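PDB 4N6F: putative thiosugar synthase from Amycolatopsis orientalis, which probably acts as a thiosugar synthase related to thiazole synthase ThiG, adding sulphur from a carrier protein to a sugar phosphate in 2-thiosugar biosynthesis. Local coordinates for residues A[12-17]-A[188-193]; A[172-177]-A[203-208]. All coordinates share one frame; numbering follows the deposited sequence.

Contact 1. Residues A[12-17]-A[188-193]; sequences EPWLKI and GIPVVV. With CA (calcium ion), chain E.
W14 meets P190 at two places. Its carbonyl O sits 3.3 Å from P190 CG, and the six-membered half of its indole reaches the same proline, CE3 lying 3.9 Å from P190 CB. That CB stands at the rim of the indole, in the plane of the rings, so the proline abuts the aromatic edge and does not stack. V192 continues the apolar surface: its CG2 approaches the far corner of the indole obliquely, 3.9 Å from W14 CH2, and the two side chains run roughly at right angles. With CG held between the backbone N and the carbonyl carbon (chi1 53°), the indole extends along L15, whose CB lies 3.5 Å above the plane of the W14 ring, over its rim. W14 and L15 both face F22, forming a classic beta bulge in the hairpin of strands 15-17 and 20-22. This hairpin precedes the first strand of a TIM barrel and packs against the start of strand 191-194, the seventh barrel strand, at the N-terminal end of the barrel. The orientation of the indole is fixed further by a hydrogen bond from NE1 to the carbonyl O of S24, while A213 and S212 also pack on it. Without the indole, as with an alanine here, P190 CB and V192 CG2 would probably lose their aromatic neighbour and the S24 carbonyl its donor. L15 adds a looser touch, CD1 to P190 CG at 4.3 Å. Two residues before P190, the carbonyl O of G188 binds a calcium ion at 2.7 Å, which also carries two waters.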
loop_
_atom_site.group_PDB
_atom_site.type_symbol
_atom_site.label_atom_id
_atom_site.label_comp_id
_atom_site.label_asym_id
_atom_site.label_seq_id
_atom_site.Cartn_x
_atom_site.Cartn_y
_atom_site.Cartn_z
ATOM N N GLU A 12 14.394 12.309 -2.470
ATOM C CA GLU A 12 15.406 12.569 -1.451
ATOM C C GLU A 12 16.177 11.270 -1.227
ATOM O O GLU A 12 15.575 10.202 -1.188
ATOM C CB GLU A 12 14.757 12.998 -0.121
ATOM C CG GLU A 12 14.845 14.487 0.194
ATOM C CD GLU A 12 16.261 14.932 0.533
ATOM O OE1 GLU A 12 16.860 14.360 1.473
ATOM O OE2 GLU A 12 16.772 15.860 -0.137
ATOM N N PRO A 13 17.506 11.344 -1.096
ATOM C CA PRO A 13 18.179 10.134 -0.629
ATOM C C PRO A 13 17.858 9.903 0.849
ATOM O O PRO A 13 17.834 10.851 1.621
ATOM C CB PRO A 13 19.672 10.435 -0.841
ATOM C CG PRO A 13 19.762 11.820 -1.405
ATOM C CD PRO A 13 18.429 12.482 -1.230
ATOM N N TRP A 14 17.578 8.657 1.221
ATOM C CA TRP A 14 17.313 8.294 2.614
ATOM C C TRP A 14 18.596 7.824 3.298
ATOM O O TRP A 14 18.621 7.633 4.507
ATOM C CB TRP A 14 16.220 7.213 2.718
ATOM C CG TRP A 14 16.464 5.979 1.870
ATOM C CD1 TRP A 14 16.114 5.802 0.563
ATOM C CD2 TRP A 14 17.117 4.775 2.274
ATOM N NE1 TRP A 14 16.520 4.568 0.124
ATOM C CE2 TRP A 14 17.133 3.913 1.157
ATOM C CE3 TRP A 14 17.691 4.338 3.473
ATOM C CZ2 TRP A 14 17.690 2.637 1.203
ATOM C CZ3 TRP A 14 18.247 3.068 3.522
ATOM C CH2 TRP A 14 18.242 2.233 2.392
ATOM N N LEU A 15 19.647 7.623 2.511
ATOM C CA LEU A 15 20.937 7.211 3.023
ATOM C C LEU A 15 22.011 7.675 2.057
ATOM O O LEU A 15 21.822 7.656 0.829
ATOM C CB LEU A 15 21.000 5.687 3.168
ATOM C CG LEU A 15 22.298 5.078 3.709
ATOM C CD1 LEU A 15 22.572 5.549 5.130
ATOM C CD2 LEU A 15 22.219 3.560 3.649
ATOM N N LYS A 16 23.137 8.099 2.614
ATOM C CA LYS A 16 24.285 8.476 1.807
ATOM C C LYS A 16 25.548 7.928 2.457
ATOM O O LYS A 16 25.739 8.086 3.650
ATOM C CB LYS A 16 24.374 10.000 1.672
ATOM C CG LYS A 16 25.377 10.423 0.613
ATOM C CD LYS A 16 25.366 11.924 0.366
ATOM C CE LYS A 16 26.149 12.236 -0.899
ATOM N NZ LYS A 16 27.162 13.273 -0.649
ATOM N N ILE A 17 26.402 7.263 1.691
ATOM C CA ILE A 17 27.661 6.738 2.241
ATOM C C ILE A 17 28.759 7.183 1.320
ATOM O O ILE A 17 28.792 6.777 0.162
ATOM C CB ILE A 17 27.663 5.203 2.370
ATOM C CG1 ILE A 17 26.527 4.757 3.281
ATOM C CG2 ILE A 17 29.007 4.716 2.909
ATOM C CD1 ILE A 17 26.219 3.282 3.234
ATOM N N GLY A 188 18.423 6.484 15.482
ATOM C CA GLY A 188 18.774 7.609 14.628
ATOM C C GLY A 188 19.238 7.237 13.233
ATOM O O GLY A 188 19.452 8.112 12.401
ATOM N N ILE A 189 19.405 5.953 12.952
ATOM C CA ILE A 189 19.818 5.554 11.605
ATOM C C ILE A 189 18.614 5.012 10.844
ATOM O O ILE A 189 17.670 4.514 11.453
ATOM C CB ILE A 189 20.985 4.556 11.618
ATOM C CG1 ILE A 189 20.698 3.364 12.513
ATOM C CG2 ILE A 189 22.255 5.258 12.088
ATOM C CD1 ILE A 189 21.698 2.242 12.343
ATOM N N PRO A 190 18.640 5.113 9.510
ATOM C CA PRO A 190 17.519 4.605 8.735
ATOM C C PRO A 190 17.264 3.106 8.963
ATOM O O PRO A 190 18.211 2.336 9.135
ATOM C CB PRO A 190 17.953 4.855 7.288
ATOM C CG PRO A 190 18.924 5.971 7.369
ATOM C CD PRO A 190 19.658 5.735 8.650
ATOM N N VAL A 191 15.986 2.735 8.967
ATOM C CA VAL A 191 15.546 1.362 9.126
ATOM C C VAL A 191 14.962 0.839 7.805
ATOM O O VAL A 191 14.133 1.501 7.161
ATOM C CB VAL A 191 14.511 1.238 10.273
ATOM C CG1 VAL A 191 13.829 -0.123 10.277
ATOM C CG2 VAL A 191 15.187 1.470 11.615
ATOM N N VAL A 192 15.448 -0.334 7.404
ATOM C CA VAL A 192 14.956 -1.080 6.254
ATOM C C VAL A 192 14.174 -2.276 6.802
ATOM O O VAL A 192 14.718 -3.087 7.563
ATOM C CB VAL A 192 16.119 -1.605 5.365
ATOM C CG1 VAL A 192 15.597 -2.442 4.203
ATOM C CG2 VAL A 192 16.982 -0.463 4.835
ATOM N N VAL A 193 12.904 -2.382 6.437
ATOM C CA VAL A 193 12.093 -3.536 6.842
ATOM C C VAL A 193 12.347 -4.697 5.869
ATOM O O VAL A 193 12.396 -4.505 4.650
ATOM C CB VAL A 193 10.591 -3.183 6.933
ATOM C CG1 VAL A 193 9.738 -4.419 7.177
ATOM C CG2 VAL A 193 10.370 -2.194 8.066
HETATM CA CA CA E . 21.815 9.382 12.565
HETATM O O HOH W 1 23.808 10.389 12.869
HETATM O O HOH W 2 22.840 8.056 14.510
#

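Contact 2. Residues A[172-177]-A[203-208]; sequences RGIANP and VAEAME
One face of the E205 carboxylate is covered by the side chain of I174, whose CD1 stands almost directly above the carboxylate carbon CD at 4.0 Å; beyond OE1 the P177 ring closes in obliquely, CG 3.9 Å from that oxygen. The contact joins two neighbouring units of the TIM barrel: 172-177 runs from the loop after strand 161-164, the sixth barrel strand, into the first residue of helix 177-186, and 203-208 belongs to helix 200-208, which follows the seventh. The E205 carboxylate reaches the loop because CG is anti to the backbone N (chi1 -174°) and the chain stays extended beyond it. I174 comes from the opposite direction and pushes CD1 against the helix, 4.0 Å from A206 CB and 3.7 Å from A206 N. N176 caps the start of helix 177-186 by accepting a bond from A179 N at OD1. R201 of the second subunit packs on E205, while E208 bonds to S199 and R201 of that subunit, placing this helix at the dimer interface. A water ties loop to helix, accepting from I174 N at 2.9 Å and donating to E205 OE2 at 2.8 Å.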
loop_
_atom_site.group_PDB
_atom_site.type_symbol
_atom_site.label_atom_id
_atom_site.label_comp_id
_atom_site.label_asym_id
_atom_site.label_seq_id
_atom_site.Cartn_x
_atom_site.Cartn_y
_atom_site.Cartn_z
ATOM N N ARG A 172 4.394 -13.584 5.341
ATOM C CA ARG A 172 3.456 -13.256 6.427
ATOM C C ARG A 172 3.352 -11.762 6.730
ATOM O O ARG A 172 2.484 -11.358 7.500
ATOM C CB ARG A 172 3.841 -14.006 7.710
ATOM C CG ARG A 172 3.543 -15.504 7.675
ATOM C CD ARG A 172 4.171 -16.240 8.859
ATOM N NE ARG A 172 3.872 -17.680 8.828
ATOM C CZ ARG A 172 3.202 -18.372 9.758
ATOM N NH1 ARG A 172 2.733 -17.801 10.862
ATOM N NH2 ARG A 172 3.001 -19.670 9.583
ATOM N N GLY A 173 4.231 -10.945 6.149
ATOM C CA GLY A 173 4.151 -9.498 6.325
ATOM C C GLY A 173 4.783 -9.066 7.635
ATOM O O GLY A 173 5.769 -9.643 8.080
ATOM N N ILE A 174 4.209 -8.052 8.259
ATOM C CA ILE A 174 4.799 -7.464 9.459
ATOM C C ILE A 174 4.130 -8.039 10.706
ATOM O O ILE A 174 2.990 -7.720 11.009
ATOM C CB ILE A 174 4.711 -5.929 9.416
ATOM C CG1 ILE A 174 5.319 -5.420 8.095
ATOM C CG2 ILE A 174 5.426 -5.321 10.616
ATOM C CD1 ILE A 174 5.451 -3.911 7.993
ATOM N N ALA A 175 4.863 -8.896 11.410
ATOM C CA ALA A 175 4.327 -9.625 12.555
ATOM C C ALA A 175 4.025 -8.694 13.719
ATOM O O ALA A 175 2.978 -8.820 14.349
ATOM C CB ALA A 175 5.296 -10.713 12.999
ATOM N N ASN A 176 4.942 -7.767 14.010
ATOM C CA ASN A 176 4.761 -6.861 15.147
ATOM C C ASN A 176 5.074 -5.403 14.776
ATOM O O ASN A 176 6.170 -4.903 15.054
ATOM C CB ASN A 176 5.601 -7.324 16.344
ATOM C CG ASN A 176 5.208 -6.616 17.637
ATOM O OD1 ASN A 176 4.520 -5.590 17.624
ATOM N ND2 ASN A 176 5.634 -7.166 18.756
ATOM N N PRO A 177 4.107 -4.728 14.131
ATOM C CA PRO A 177 4.311 -3.359 13.668
ATOM C C PRO A 177 4.644 -2.365 14.790
ATOM O O PRO A 177 5.506 -1.501 14.599
ATOM C CB PRO A 177 2.980 -2.996 12.976
ATOM C CG PRO A 177 2.038 -4.142 13.203
ATOM C CD PRO A 177 2.867 -5.325 13.595
ATOM N N VAL A 203 4.696 -3.574 1.907
ATOM C CA VAL A 203 5.640 -2.502 1.640
ATOM C C VAL A 203 5.031 -1.172 2.068
ATOM O O VAL A 203 5.660 -0.423 2.798
ATOM C CB VAL A 203 6.060 -2.462 0.158
ATOM C CG1 VAL A 203 6.833 -1.193 -0.174
ATOM C CG2 VAL A 203 6.891 -3.680 -0.177
ATOM N N ALA A 204 3.805 -0.886 1.624
ATOM C CA ALA A 204 3.112 0.339 2.047
ATOM C C ALA A 204 3.051 0.433 3.568
ATOM O O ALA A 204 3.292 1.500 4.134
ATOM C CB ALA A 204 1.707 0.407 1.466
ATOM N N GLU A 205 2.735 -0.685 4.221
ATOM C CA GLU A 205 2.688 -0.736 5.675
ATOM C C GLU A 205 4.046 -0.384 6.309
ATOM O O GLU A 205 4.105 0.413 7.236
ATOM C CB GLU A 205 2.216 -2.110 6.164
ATOM C CG GLU A 205 2.007 -2.167 7.675
ATOM C CD GLU A 205 1.514 -3.513 8.166
ATOM O OE1 GLU A 205 1.336 -3.653 9.397
ATOM O OE2 GLU A 205 1.312 -4.434 7.339
ATOM N N ALA A 206 5.126 -0.973 5.806
ATOM C CA ALA A 206 6.455 -0.693 6.344
ATOM C C ALA A 206 6.756 0.797 6.326
ATOM O O ALA A 206 7.239 1.336 7.309
ATOM C CB ALA A 206 7.523 -1.432 5.566
ATOM N N MET A 207 6.451 1.458 5.218
ATOM C CA MET A 207 6.733 2.881 5.082
ATOM C C MET A 207 5.890 3.721 6.037
ATOM O O MET A 207 6.363 4.747 6.552
ATOM C CB MET A 207 6.504 3.344 3.647
ATOM C CG MET A 207 7.303 2.572 2.608
ATOM S SD MET A 207 9.078 2.569 2.897
ATOM C CE MET A 207 9.482 4.241 2.439
ATOM N N GLU A 208 4.660 3.277 6.297
ATOM C CA GLU A 208 3.781 3.983 7.234
ATOM C C GLU A 208 4.216 3.824 8.687
ATOM O O GLU A 208 3.763 4.566 9.540
ATOM C CB GLU A 208 2.320 3.570 7.043
ATOM C CG GLU A 208 1.782 4.049 5.707
ATOM C CD GLU A 208 0.286 3.865 5.529
ATOM O OE1 GLU A 208 -0.395 3.326 6.432
ATOM O OE2 GLU A 208 -0.212 4.274 4.469
HETATM O O HOH W 3 1.566 -7.201 7.480
#

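Overall arrangement
Contact 1 and contact 2 lie with their centres about 17 Å apart, on parts of the barrel that follow one another in the chain: strand 191-194 is followed, after a short loop, by helix 200-208. Their segments alternate in sequence, 12-17, 172-177, 188-193, then 203-208. They also meet directly, V193 CB packing on A206 CB at 3.8 Å, so the seventh strand and its helix link the hairpin to the loop after strand 161-164. Bound fructose 6-phosphate is about 9 Å from the side chain of V192 and about 11 Å from that of I174; both contacts therefore lie near the sugar phosphate pocket without lining it through these side chains.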